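Local coordinates for protein polysaccharide deacetylase (Streptococcus pyogenes, PDB 6DQ3) that removes N-acetyl groups from the linkage unit that joins rhamnopolysaccharides to the streptococcal cell wall, as a zinc-dependent carbohydrate esterase family 4 enzyme, at residues 9-21 with 30-44. Sequence-based numbering, arbitrary orientation.
With ZN (zinc ion), chain F; ACT (acetate ion), chain C.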
ATOM      1  N   ILE A   9       9.092 -10.827  -3.028  1.00 33.66           N
ATOM      2  CA  ILE A   9       8.686  -9.990  -1.904  1.00 32.55           C
ATOM      3  C   ILE A   9       7.172 -10.072  -1.752  1.00 30.16           C
ATOM      4  O   ILE A   9       6.441  -9.705  -2.684  1.00 27.94           O
ATOM      5  CB  ILE A   9       9.125  -8.531  -2.104  1.00 34.86           C
ATOM      6  CG1 ILE A   9      10.649  -8.413  -2.138  1.00 35.79           C
ATOM      7  CG2 ILE A   9       8.550  -7.641  -1.007  1.00 37.18           C
ATOM      8  CD1 ILE A   9      11.144  -7.010  -2.442  1.00 35.21           C
ATOM      9  N   PRO A  10       6.657 -10.541  -0.613  1.00 27.98           N
ATOM     10  CA  PRO A  10       5.209 -10.457  -0.380  1.00 27.90           C
ATOM     11  C   PRO A  10       4.794  -9.020  -0.100  1.00 27.09           C
ATOM     12  O   PRO A  10       5.344  -8.358   0.784  1.00 28.78           O
ATOM     13  CB  PRO A  10       4.983 -11.362   0.838  1.00 28.92           C
ATOM     14  CG  PRO A  10       6.299 -11.351   1.562  1.00 28.58           C
ATOM     15  CD  PRO A  10       7.369 -11.211   0.493  1.00 28.48           C
ATOM     16  N   ILE A  11       3.836  -8.536  -0.876  1.00 27.10           N
ATOM     17  CA  ILE A  11       3.301  -7.188  -0.735  1.00 27.65           C
ATOM     18  C   ILE A  11       1.852  -7.349  -0.293  1.00 27.14           C
ATOM     19  O   ILE A  11       0.976  -7.651  -1.108  1.00 27.38           O
ATOM     20  CB  ILE A  11       3.394  -6.388  -2.037  1.00 33.45           C
ATOM     21  CG1 ILE A  11       4.836  -6.306  -2.540  1.00 30.20           C
ATOM     22  CG2 ILE A  11       2.825  -4.986  -1.833  1.00 30.28           C
ATOM     23  CD1 ILE A  11       4.930  -5.723  -3.934  1.00 32.76           C
ATOM     24  N   LEU A  12       1.595  -7.157   0.998  1.00 30.45           N
ATOM     25  CA  LEU A  12       0.260  -7.361   1.533  1.00 30.55           C
ATOM     26  C   LEU A  12      -0.613  -6.152   1.237  1.00 28.91           C
ATOM     27  O   LEU A  12      -0.185  -5.004   1.385  1.00 28.29           O
ATOM     28  CB  LEU A  12       0.321  -7.613   3.039  1.00 30.55           C
ATOM     29  CG  LEU A  12       1.219  -8.773   3.481  1.00 33.00           C
ATOM     30  CD1 LEU A  12       1.062  -9.007   4.986  1.00 34.08           C
ATOM     31  CD2 LEU A  12       0.934 -10.039   2.699  1.00 32.05           C
ATOM     32  N   MET A  13      -1.840  -6.422   0.805  1.00 27.15           N
ATOM     33  CA  MET A  13      -2.804  -5.378   0.484  1.00 27.48           C
ATOM     34  C   MET A  13      -3.924  -5.413   1.514  1.00 30.46           C
ATOM     35  O   MET A  13      -4.778  -6.306   1.484  1.00 28.11           O
ATOM     36  CB  MET A  13      -3.365  -5.547  -0.926  1.00 32.18           C
ATOM     37  CG  MET A  13      -4.471  -4.544  -1.248  1.00 34.23           C
ATOM     38  SD  MET A  13      -5.091  -4.650  -2.935  1.00 36.94           S
ATOM     39  CE  MET A  13      -5.600  -6.361  -3.011  1.00 40.37           C
ATOM     40  N   TYR A  14      -3.912  -4.431   2.409  1.00 28.42           N
ATOM     41  CA  TYR A  14      -4.969  -4.174   3.377  1.00 32.32           C
ATOM     42  C   TYR A  14      -5.853  -3.032   2.884  1.00 33.68           C
ATOM     43  O   TYR A  14      -5.438  -2.199   2.078  1.00 30.27           O
ATOM     44  CB  TYR A  14      -4.385  -3.780   4.742  1.00 28.28           C
ATOM     45  CG  TYR A  14      -3.706  -4.877   5.522  1.00 30.57           C
ATOM     46  CD1 TYR A  14      -2.351  -5.116   5.374  1.00 27.40           C
ATOM     47  CD2 TYR A  14      -4.414  -5.656   6.425  1.00 29.67           C
ATOM     48  CE1 TYR A  14      -1.720  -6.114   6.087  1.00 29.48           C
ATOM     49  CE2 TYR A  14      -3.795  -6.652   7.146  1.00 30.82           C
ATOM     50  CZ  TYR A  14      -2.447  -6.880   6.973  1.00 31.95           C
ATOM     51  OH  TYR A  14      -1.828  -7.873   7.689  1.00 32.82           O
ATOM     52  N   HIS A  15      -7.080  -2.983   3.402  1.00 31.25           N
ATOM     53  CA  HIS A  15      -7.948  -1.832   3.193  1.00 31.76           C
ATOM     54  C   HIS A  15      -8.484  -1.417   4.557  1.00 32.39           C
ATOM     55  O   HIS A  15      -7.778  -0.752   5.326  1.00 32.70           O
ATOM     56  CB  HIS A  15      -9.053  -2.154   2.189  1.00 33.88           C
ATOM     57  CG  HIS A  15      -8.608  -2.021   0.763  1.00 36.15           C
ATOM     58  ND1 HIS A  15      -7.837  -2.973   0.133  1.00 39.64           N
ATOM     59  CD2 HIS A  15      -8.803  -1.033  -0.144  1.00 42.56           C
ATOM     60  CE1 HIS A  15      -7.589  -2.588  -1.107  1.00 40.86           C
ATOM     61  NE2 HIS A  15      -8.168  -1.417  -1.303  1.00 42.06           N
ATOM     62  N   ALA A  16      -9.693  -1.850   4.891  1.00 33.98           N
ATOM     63  CA  ALA A  16     -10.318  -1.442   6.145  1.00 28.82           C
ATOM     64  C   ALA A  16      -9.867  -2.310   7.312  1.00 32.36           C
ATOM     65  O   ALA A  16      -9.832  -3.539   7.212  1.00 31.29           O
ATOM     66  CB  ALA A  16     -11.837  -1.510   6.025  1.00 31.28           C
ATOM     67  N   ILE A  17      -9.542  -1.666   8.431  1.00 34.70           N
ATOM     68  CA  ILE A  17      -9.275  -2.364   9.684  1.00 30.02           C
ATOM     69  C   ILE A  17      -9.996  -1.596  10.784  1.00 32.53           C
ATOM     70  O   ILE A  17      -9.543  -0.520  11.194  1.00 29.80           O
ATOM     71  CB  ILE A  17      -7.776  -2.480  10.006  1.00 32.35           C
ATOM     72  CG1 ILE A  17      -7.060  -3.169   8.841  1.00 35.82           C
ATOM     73  CG2 ILE A  17      -7.573  -3.259  11.292  1.00 35.52           C
ATOM     74  CD1 ILE A  17      -5.572  -3.381   9.046  1.00 35.60           C
ATOM     75  N   HIS A  18     -11.112  -2.133  11.259  1.00 31.46           N
ATOM     76  CA  HIS A  18     -11.815  -1.510  12.375  1.00 33.53           C
ATOM     77  C   HIS A  18     -12.901  -2.455  12.857  1.00 35.40           C
ATOM     78  O   HIS A  18     -13.236  -3.443  12.198  1.00 30.87           O
ATOM     79  CB  HIS A  18     -12.394  -0.133  11.995  1.00 35.25           C
ATOM     80  CG  HIS A  18     -13.310  -0.141  10.809  1.00 39.34           C
ATOM     81  ND1 HIS A  18     -12.882   0.171   9.536  1.00 39.38           N
ATOM     82  CD2 HIS A  18     -14.643  -0.366  10.711  1.00 40.43           C
ATOM     83  CE1 HIS A  18     -13.905   0.108   8.702  1.00 40.42           C
ATOM     84  NE2 HIS A  18     -14.985  -0.216   9.389  1.00 41.90           N
ATOM     85  N   VAL A  19     -13.425  -2.154  14.048  1.00 32.25           N
ATOM     86  CA  VAL A  19     -14.563  -2.892  14.565  1.00 30.45           C
ATOM     87  C   VAL A  19     -15.779  -2.591  13.700  1.00 32.33           C
ATOM     88  O   VAL A  19     -16.048  -1.431  13.361  1.00 35.01           O
ATOM     89  CB  VAL A  19     -14.820  -2.523  16.034  1.00 31.62           C
ATOM     90  CG1 VAL A  19     -16.121  -3.164  16.490  1.00 34.35           C
ATOM     91  CG2 VAL A  19     -13.664  -2.960  16.907  1.00 35.34           C
ATOM     92  N   MET A  20     -16.524  -3.633  13.343  1.00 35.21           N
ATOM     93  CA  MET A  20     -17.629  -3.472  12.411  1.00 37.58           C
ATOM     94  C   MET A  20     -18.815  -2.768  13.066  1.00 37.47           C
ATOM     95  O   MET A  20     -19.063  -2.894  14.269  1.00 32.92           O
ATOM     96  CB  MET A  20     -18.077  -4.834  11.875  1.00 41.21           C
ATOM     97  CG  MET A  20     -17.209  -5.406  10.772  1.00 46.42           C
ATOM     98  SD  MET A  20     -17.918  -6.933  10.106  1.00 50.19           S
ATOM     99  CE  MET A  20     -17.309  -8.141  11.283  1.00 52.04           C
ATOM    100  N   SER A  21     -19.548  -2.017  12.250  1.00 36.13           N
ATOM    101  CA  SER A  21     -20.815  -1.439  12.667  1.00 36.92           C
ATOM    102  C   SER A  21     -21.903  -2.502  12.632  1.00 36.30           C
ATOM    103  O   SER A  21     -21.758  -3.526  11.956  1.00 35.46           O
ATOM    104  CB  SER A  21     -21.207  -0.290  11.746  1.00 40.75           C
ATOM    105  OG  SER A  21     -21.449  -0.774  10.437  1.00 43.40           O
ATOM    106  N   LEU A  30     -15.051  -7.215   3.670  1.00 58.50           N
ATOM    107  CA  LEU A  30     -13.609  -7.429   3.665  1.00 53.90           C
ATOM    108  C   LEU A  30     -12.896  -6.640   4.757  1.00 48.89           C
ATOM    109  O   LEU A  30     -11.690  -6.396   4.653  1.00 48.09           O
ATOM    110  CB  LEU A  30     -13.039  -7.066   2.294  1.00 57.67           C
ATOM    111  CG  LEU A  30     -13.676  -7.795   1.110  1.00 59.41           C
ATOM    112  CD1 LEU A  30     -13.321  -7.123  -0.209  1.00 59.80           C
ATOM    113  CD2 LEU A  30     -13.249  -9.258   1.084  1.00 60.95           C
ATOM    114  N   ILE A  31     -13.608  -6.246   5.803  1.00 44.14           N
ATOM    115  CA  ILE A  31     -12.989  -5.509   6.896  1.00 40.28           C
ATOM    116  C   ILE A  31     -12.265  -6.488   7.807  1.00 38.47           C
ATOM    117  O   ILE A  31     -12.833  -7.504   8.230  1.00 43.14           O
ATOM    118  CB  ILE A  31     -14.031  -4.703   7.681  1.00 33.46           C
ATOM    119  CG1 ILE A  31     -14.756  -3.714   6.771  1.00 39.71           C
ATOM    120  CG2 ILE A  31     -13.343  -3.953   8.826  1.00 31.53           C
ATOM    121  CD1 ILE A  31     -15.981  -3.078   7.415  1.00 43.18           C
ATOM    122  N   VAL A  32     -11.012  -6.182   8.123  1.00 33.17           N
ATOM    123  CA  VAL A  32     -10.221  -7.003   9.030  1.00 33.21           C
ATOM    124  C   VAL A  32     -10.435  -6.515  10.454  1.00 35.23           C
ATOM    125  O   VAL A  32     -10.364  -5.310  10.725  1.00 34.90           O
ATOM    126  CB  VAL A  32      -8.731  -6.960   8.659  1.00 38.39           C
ATOM    127  CG1 VAL A  32      -7.921  -7.709   9.712  1.00 36.11           C
ATOM    128  CG2 VAL A  32      -8.519  -7.536   7.275  1.00 38.07           C
ATOM    129  N   ASN A  33     -10.683  -7.451  11.363  1.00 36.07           N
ATOM    130  CA  ASN A  33     -10.826  -7.119  12.777  1.00 35.30           C
ATOM    131  C   ASN A  33      -9.491  -6.627  13.324  1.00 35.65           C
ATOM    132  O   ASN A  33      -8.451  -7.236  13.044  1.00 33.28           O
ATOM    133  CB  ASN A  33     -11.302  -8.350  13.545  1.00 37.64           C
ATOM    134  CG  ASN A  33     -11.564  -8.061  15.006  1.00 44.91           C
ATOM    135  OD1 ASN A  33     -10.646  -7.753  15.763  1.00 44.80           O
ATOM    136  ND2 ASN A  33     -12.822  -8.170  15.412  1.00 47.97           N
ATOM    137  N   PRO A  34      -9.471  -5.532  14.090  1.00 34.20           N
ATOM    138  CA  PRO A  34      -8.199  -5.078  14.679  1.00 32.94           C
ATOM    139  C   PRO A  34      -7.464  -6.175  15.434  1.00 33.69           C
ATOM    140  O   PRO A  34      -6.240  -6.287  15.309  1.00 32.90           O
ATOM    141  CB  PRO A  34      -8.636  -3.931  15.608  1.00 38.44           C
ATOM    142  CG  PRO A  34      -9.924  -3.423  15.003  1.00 34.46           C
ATOM    143  CD  PRO A  34     -10.601  -4.643  14.424  1.00 37.27           C
ATOM    144  N   ASP A  35      -8.172  -6.981  16.231  1.00 33.85           N
ATOM    145  CA  ASP A  35      -7.499  -8.044  16.972  1.00 39.06           C
ATOM    146  C   ASP A  35      -6.748  -8.981  16.030  1.00 36.80           C
ATOM    147  O   ASP A  35      -5.625  -9.400  16.329  1.00 34.51           O
ATOM    148  CB  ASP A  35      -8.507  -8.826  17.812  1.00 40.07           C
ATOM    149  CG  ASP A  35      -9.058  -8.015  18.974  1.00 51.93           C
ATOM    150  OD1 ASP A  35      -8.331  -7.144  19.499  1.00 53.56           O
ATOM    151  OD2 ASP A  35     -10.223  -8.249  19.361  1.00 58.48           O
ATOM    152  N   LEU A  36      -7.348  -9.313  14.882  1.00 32.24           N
ATOM    153  CA  LEU A  36      -6.685 -10.195  13.926  1.00 32.93           C
ATOM    154  C   LEU A  36      -5.465  -9.521  13.309  1.00 36.02           C
ATOM    155  O   LEU A  36      -4.425 -10.163  13.119  1.00 34.18           O
ATOM    156  CB  LEU A  36      -7.669 -10.631  12.840  1.00 38.58           C
ATOM    157  CG  LEU A  36      -7.090 -11.449  11.684  1.00 35.11           C
ATOM    158  CD1 LEU A  36      -6.480 -12.744  12.209  1.00 38.24           C
ATOM    159  CD2 LEU A  36      -8.146 -11.747  10.633  1.00 37.29           C
ATOM    160  N   PHE A  37      -5.576  -8.234  12.971  1.00 30.47           N
ATOM    161  CA  PHE A  37      -4.418  -7.504  12.471  1.00 29.32           C
ATOM    162  C   PHE A  37      -3.281  -7.552  13.487  1.00 31.89           C
ATOM    163  O   PHE A  37      -2.130  -7.835  13.135  1.00 27.49           O
ATOM    164  CB  PHE A  37      -4.819  -6.066  12.144  1.00 30.79           C
ATOM    165  CG  PHE A  37      -3.708  -5.237  11.575  1.00 28.03           C
ATOM    166  CD1 PHE A  37      -3.027  -5.642  10.439  1.00 29.35           C
ATOM    167  CD2 PHE A  37      -3.339  -4.050  12.182  1.00 29.31           C
ATOM    168  CE1 PHE A  37      -2.007  -4.875   9.920  1.00 29.98           C
ATOM    169  CE2 PHE A  37      -2.323  -3.280  11.669  1.00 29.49           C
ATOM    170  CZ  PHE A  37      -1.655  -3.693  10.532  1.00 27.97           C
ATOM    171  N   ASP A  38      -3.597  -7.309  14.763  1.00 29.88           N
ATOM    172  CA  ASP A  38      -2.598  -7.431  15.819  1.00 30.64           C
ATOM    173  C   ASP A  38      -1.934  -8.802  15.776  1.00 30.88           C
ATOM    174  O   ASP A  38      -0.702  -8.909  15.809  1.00 30.80           O
ATOM    175  CB  ASP A  38      -3.256  -7.174  17.182  1.00 33.93           C
ATOM    176  CG  ASP A  38      -2.254  -7.114  18.317  1.00 34.49           C
ATOM    177  OD1 ASP A  38      -1.649  -8.161  18.627  1.00 36.42           O
ATOM    178  OD2 ASP A  38      -2.066  -6.018  18.892  1.00 36.06           O
ATOM    179  N   GLN A  39      -2.737  -9.864  15.657  1.00 30.62           N
ATOM    180  CA  GLN A  39      -2.193 -11.218  15.678  1.00 32.52           C
ATOM    181  C   GLN A  39      -1.379 -11.525  14.424  1.00 32.18           C
ATOM    182  O   GLN A  39      -0.412 -12.293  14.491  1.00 30.80           O
ATOM    183  CB  GLN A  39      -3.325 -12.235  15.835  1.00 35.87           C
ATOM    184  CG  GLN A  39      -3.981 -12.212  17.206  1.00 40.99           C
ATOM    185  CD  GLN A  39      -5.336 -12.895  17.230  1.00 49.66           C
ATOM    186  OE1 GLN A  39      -5.685 -13.650  16.325  1.00 50.23           O
ATOM    187  NE2 GLN A  39      -6.111 -12.629  18.277  1.00 54.76           N
ATOM    188  N   GLN A  40      -1.753 -10.950  13.281  1.00 32.99           N
ATOM    189  CA  GLN A  40      -0.953 -11.127  12.073  1.00 30.29           C
ATOM    190  C   GLN A  40       0.414 -10.473  12.224  1.00 31.02           C
ATOM    191  O   GLN A  40       1.442 -11.079  11.905  1.00 31.27           O
ATOM    192  CB  GLN A  40      -1.693 -10.552  10.867  1.00 32.13           C
ATOM    193  CG  GLN A  40      -2.923 -11.340  10.458  1.00 33.39           C
ATOM    194  CD  GLN A  40      -3.777 -10.588   9.458  1.00 31.29           C
ATOM    195  OE1 GLN A  40      -3.583  -9.392   9.237  1.00 29.28           O
ATOM    196  NE2 GLN A  40      -4.726 -11.284   8.849  1.00 33.30           N
ATOM    197  N   LEU A  41       0.450  -9.235  12.720  1.00 30.48           N
ATOM    198  CA  LEU A  41       1.732  -8.565  12.895  1.00 29.98           C
ATOM    199  C   LEU A  41       2.582  -9.270  13.943  1.00 33.29           C
ATOM    200  O   LEU A  41       3.799  -9.411  13.770  1.00 32.08           O
ATOM    201  CB  LEU A  41       1.527  -7.108  13.290  1.00 30.35           C
ATOM    202  CG  LEU A  41       1.079  -6.122  12.221  1.00 28.40           C
ATOM    203  CD1 LEU A  41       1.062  -4.726  12.829  1.00 31.63           C
ATOM    204  CD2 LEU A  41       1.982  -6.172  11.007  1.00 34.16           C
ATOM    205  N   GLN A  42       1.968  -9.693  15.053  1.00 30.09           N
ATOM    206  CA  GLN A  42       2.704 -10.436  16.064  1.00 33.44           C
ATOM    207  C   GLN A  42       3.408 -11.642  15.454  1.00 34.27           C
ATOM    208  O   GLN A  42       4.582 -11.900  15.738  1.00 35.71           O
ATOM    209  CB  GLN A  42       1.756 -10.879  17.177  1.00 33.84           C
ATOM    210  CG  GLN A  42       2.422 -11.687  18.275  1.00 42.77           C
ATOM    211  CD  GLN A  42       1.416 -12.258  19.260  1.00 52.51           C
ATOM    212  OE1 GLN A  42       0.218 -12.307  18.980  1.00 55.24           O
ATOM    213  NE2 GLN A  42       1.897 -12.691  20.418  1.00 58.53           N
ATOM    214  N   LYS A  43       2.701 -12.392  14.604  1.00 30.19           N
ATOM    215  CA  LYS A  43       3.283 -13.596  14.019  1.00 30.74           C
ATOM    216  C   LYS A  43       4.396 -13.252  13.032  1.00 31.92           C
ATOM    217  O   LYS A  43       5.418 -13.946  12.979  1.00 30.92           O
ATOM    218  CB  LYS A  43       2.187 -14.421  13.345  1.00 33.89           C
ATOM    219  CG  LYS A  43       2.624 -15.787  12.853  1.00 41.56           C
ATOM    220  CD  LYS A  43       2.898 -16.757  13.988  1.00 50.36           C
ATOM    221  CE  LYS A  43       3.548 -18.020  13.448  1.00 54.80           C
ATOM    222  NZ  LYS A  43       3.564 -19.122  14.450  1.00 58.62           N
ATOM    223  N   MET A  44       4.221 -12.187  12.246  1.00 28.92           N
ATOM    224  CA  MET A  44       5.300 -11.750  11.364  1.00 30.30           C
ATOM    225  C   MET A  44       6.530 -11.347  12.166  1.00 34.50           C
ATOM    226  O   MET A  44       7.662 -11.681  11.794  1.00 28.49           O
ATOM    227  CB  MET A  44       4.834 -10.588  10.491  1.00 30.81           C
ATOM    228  CG  MET A  44       3.801 -10.967   9.446  1.00 30.94           C
ATOM    229  SD  MET A  44       3.333  -9.564   8.420  1.00 33.03           S
ATOM    230  CE  MET A  44       1.545  -9.686   8.488  1.00 34.59           C
TER
HETATM  231 ZN    ZN F 404     -16.881   0.336   8.590  1.00 41.38          ZN
HETATM  232  C   ACT C 401      -7.791   0.107  -4.682  1.00 29.91           C
HETATM  233  O   ACT C 401      -7.889   0.267  -3.449  1.00 30.40           O
HETATM  234  OXT ACT C 401      -8.254   0.860  -5.560  1.00 30.72           O
HETATM  235  CH3 ACT C 401      -7.056  -1.058  -5.117  1.00 28.82           C
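Tyr14 and Phe37 form a T-shaped pair, with ring centroids 5.0 Å apart and planes at 77°; the Phe37 edge points at the Tyr14 face, and its CE1 sits off-centre, toward the rim. Phe37 holds CG anti to its backbone N, which carries the ring out from the helix to meet both Tyr14 and Ile17. The CD1 methyl of Ile17 lies over the centre of one Phe37 face, 3.7 Å from the centroid, a CH-pi contact, while Leu41 CG lies over the opposite face, toward the rim. Farther along helix 34-44, Leu12 CD1 meets Met44 CE tip to tip at 3.6 Å.

The hydroxyl of Tyr14 sits at the edge of the Phe37 ring and beside Met44 CE: its OH donates to Gln40 OE1 at 2.8 Å, approaching from above the carbonyl plane rather than along a lone pair. The backbones join at a single beta bridge, Ile17 with Val32. Val32 N donates almost straight to Ala16 O (3.0 Å), whereas the return bond from His18 N to Val32 O is weak, with 128° at the hydrogen. Asn33 then N-caps the helix, its OD1 accepting from Asp35 N.

Around His18, the Ile31 CG2 methyl stands over the imidazole centre, 4.0 Å from the centroid and close to the ring normal. NE2 binds a zinc ion at 2.1 Å, with Glu24 as a further ligand, and ND1 is hydrogen-bonded to Asp82; these two polar contacts set the ring's orientation, with Ile31 packed on one face.

Strand 11-14 and helix 34-44 run nearly antiparallel (170°), their axes 13.1 Å apart. With strand 8-14 pairing in parallel to 71-77, this is the first beta-alpha unit of the polysaccharide deacetylase fold, its connecting loop carrying a zinc site formed with Glu24, distinct from that of Asp78, His133 and His137.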